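Local coordinates for putative hydantoin racemase (Klebsiella pneumoniae subsp. pneumoniae, PDB 3QVK), which probably catalyses the racemisation of 5-monosubstituted hydantoins, interconverting the D and L forms of substrates such as 5-benzylhydantoin and 5-isobutylhydantoin, at residues A[2-7]-A[29-34]. Residues are numbered along the deposited sequence; the frame is centred on the assembly and turned at random.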
# COMPACT_ATOMS: atom_id res chain seq x y z
N VAL A 2 -28.79 16.00 -24.64
CA VAL A 2 -28.23 15.00 -23.74
C VAL A 2 -29.23 14.68 -22.63
O VAL A 2 -29.73 15.58 -21.95
CB VAL A 2 -26.88 15.46 -23.13
CG1 VAL A 2 -26.28 14.38 -22.24
CG2 VAL A 2 -25.89 15.86 -24.23
N ARG A 3 -29.54 13.40 -22.46
CA ARG A 3 -30.45 12.96 -21.40
C ARG A 3 -29.72 12.10 -20.38
O ARG A 3 -29.17 11.05 -20.71
CB ARG A 3 -31.64 12.20 -21.99
CG ARG A 3 -32.59 13.07 -22.81
CD ARG A 3 -33.90 12.35 -23.06
NE ARG A 3 -33.72 11.17 -23.90
CZ ARG A 3 -34.48 10.07 -23.83
NH1 ARG A 3 -35.47 9.99 -22.96
NH2 ARG A 3 -34.23 9.05 -24.64
N ILE A 4 -29.71 12.57 -19.13
CA ILE A 4 -29.03 11.87 -18.04
C ILE A 4 -30.02 11.40 -16.99
O ILE A 4 -30.76 12.20 -16.41
CB ILE A 4 -27.94 12.77 -17.38
CG1 ILE A 4 -26.97 13.31 -18.44
CG2 ILE A 4 -27.19 11.99 -16.30
CD1 ILE A 4 -26.03 14.39 -17.93
N GLN A 5 -30.04 10.09 -16.77
CA GLN A 5 -30.88 9.49 -15.73
C GLN A 5 -30.16 9.53 -14.39
O GLN A 5 -29.15 8.85 -14.19
CB GLN A 5 -31.23 8.04 -16.10
CG GLN A 5 -32.24 7.39 -15.16
CD GLN A 5 -32.35 5.89 -15.35
OE1 GLN A 5 -31.35 5.19 -15.54
NE2 GLN A 5 -33.58 5.38 -15.29
N VAL A 6 -30.68 10.35 -13.47
CA VAL A 6 -30.12 10.43 -12.13
C VAL A 6 -30.95 9.56 -11.19
O VAL A 6 -32.11 9.86 -10.89
CB VAL A 6 -30.06 11.89 -11.61
CG1 VAL A 6 -29.39 11.95 -10.25
CG2 VAL A 6 -29.30 12.78 -12.60
N ILE A 7 -30.34 8.46 -10.74
CA ILE A 7 -31.03 7.47 -9.93
C ILE A 7 -30.74 7.65 -8.45
O ILE A 7 -29.59 7.50 -8.01
CB ILE A 7 -30.66 6.02 -10.35
CG1 ILE A 7 -30.85 5.81 -11.85
CG2 ILE A 7 -31.46 4.99 -9.53
CD1 ILE A 7 -30.12 4.61 -12.41
N PRO A 29 -26.56 23.63 -20.97
CA PRO A 29 -27.62 23.82 -21.96
C PRO A 29 -27.79 22.60 -22.86
O PRO A 29 -26.80 22.06 -23.37
CB PRO A 29 -27.13 25.02 -22.77
CG PRO A 29 -26.30 25.79 -21.81
CD PRO A 29 -25.62 24.77 -20.95
N GLY A 30 -29.03 22.15 -23.03
CA GLY A 30 -29.32 20.98 -23.85
C GLY A 30 -29.40 19.68 -23.08
O GLY A 30 -29.70 18.63 -23.65
N THR A 31 -29.13 19.74 -21.77
CA THR A 31 -29.18 18.56 -20.91
C THR A 31 -30.53 18.45 -20.19
O THR A 31 -30.97 19.38 -19.53
CB THR A 31 -28.03 18.55 -19.87
OG1 THR A 31 -26.77 18.47 -20.55
CG2 THR A 31 -28.15 17.37 -18.92
N GLU A 32 -31.16 17.29 -20.34
CA GLU A 32 -32.38 16.96 -19.62
C GLU A 32 -32.07 15.96 -18.51
O GLU A 32 -31.41 14.94 -18.74
CB GLU A 32 -33.44 16.39 -20.57
CG GLU A 32 -34.82 16.21 -19.94
CD GLU A 32 -35.74 15.32 -20.75
OE1 GLU A 32 -35.50 15.12 -21.96
OE2 GLU A 32 -36.73 14.81 -20.17
N ILE A 33 -32.55 16.26 -17.30
CA ILE A 33 -32.36 15.38 -16.15
C ILE A 33 -33.61 14.52 -15.93
O ILE A 33 -34.72 15.04 -15.85
CB ILE A 33 -32.02 16.19 -14.86
CG1 ILE A 33 -30.72 17.00 -15.04
CG2 ILE A 33 -31.96 15.28 -13.63
CD1 ILE A 33 -29.47 16.19 -15.39
N LEU A 34 -33.40 13.21 -15.85
CA LEU A 34 -34.46 12.27 -15.50
C LEU A 34 -34.22 11.75 -14.09
O LEU A 34 -33.52 10.74 -13.89
CB LEU A 34 -34.52 11.11 -16.51
CG LEU A 34 -35.04 11.36 -17.93
CD1 LEU A 34 -33.97 11.95 -18.85
CD2 LEU A 34 -35.59 10.07 -18.53
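Glu32 holds CG anti to its backbone nitrogen (chi1 -171°) and stays extended beyond it, which lays it alongside the methylenes of Arg3, whose own CG sits anti to the carbonyl carbon (chi1 -68°). The two point the same way, and OE1 of Glu32 lies 3.4 Å from CD of Arg3. The charged ends do not meet: Arg3 bends at chi3, with Leu34 CD2 lying obliquely beside its guanidinium, and NH2 is hydrogen-bonded to the carbonyl oxygen of Gln68 in helix 48-68. On this same face Leu34 CD1 packs 3.9 Å from Arg3 CB. The other face carries Val2, Ile4, Thr31 and Ile33. There the side chains of Ile4 and Thr31 cross at an angle, CD1 of Ile4 3.8 Å from CG2 of Thr31. Val6 reaches Ile33, CG2 to CG2, at 3.8 Å. Helix 13-26 covers Val6 and Ile33 and helix 203-216 covers Ile4; Thr31 OG1 is hydrogen-bonded to OE2 of Glu212 in the latter helix. Five backbone hydrogen bonds join 2-7 and 29-34 in parallel register, the first from Val2 N to Gly30 O just before the second strand. The shortest, Glu32 N to Val2 O, is 2.7 Å, and Leu34 N to Ile4 O is nearly straight at 179° about the hydrogen. At the far end Val6 N reaches Leu34 O at 2.9 Å from above the carbonyl plane, a more bent bond. Strand 2-7, helix 13-26 and strand 31-36 form the first beta-alpha-beta unit of a parallel sheet with strand order 2-1-3-4, one of two such sheets in this Asp/Glu/hydantoin racemase fold.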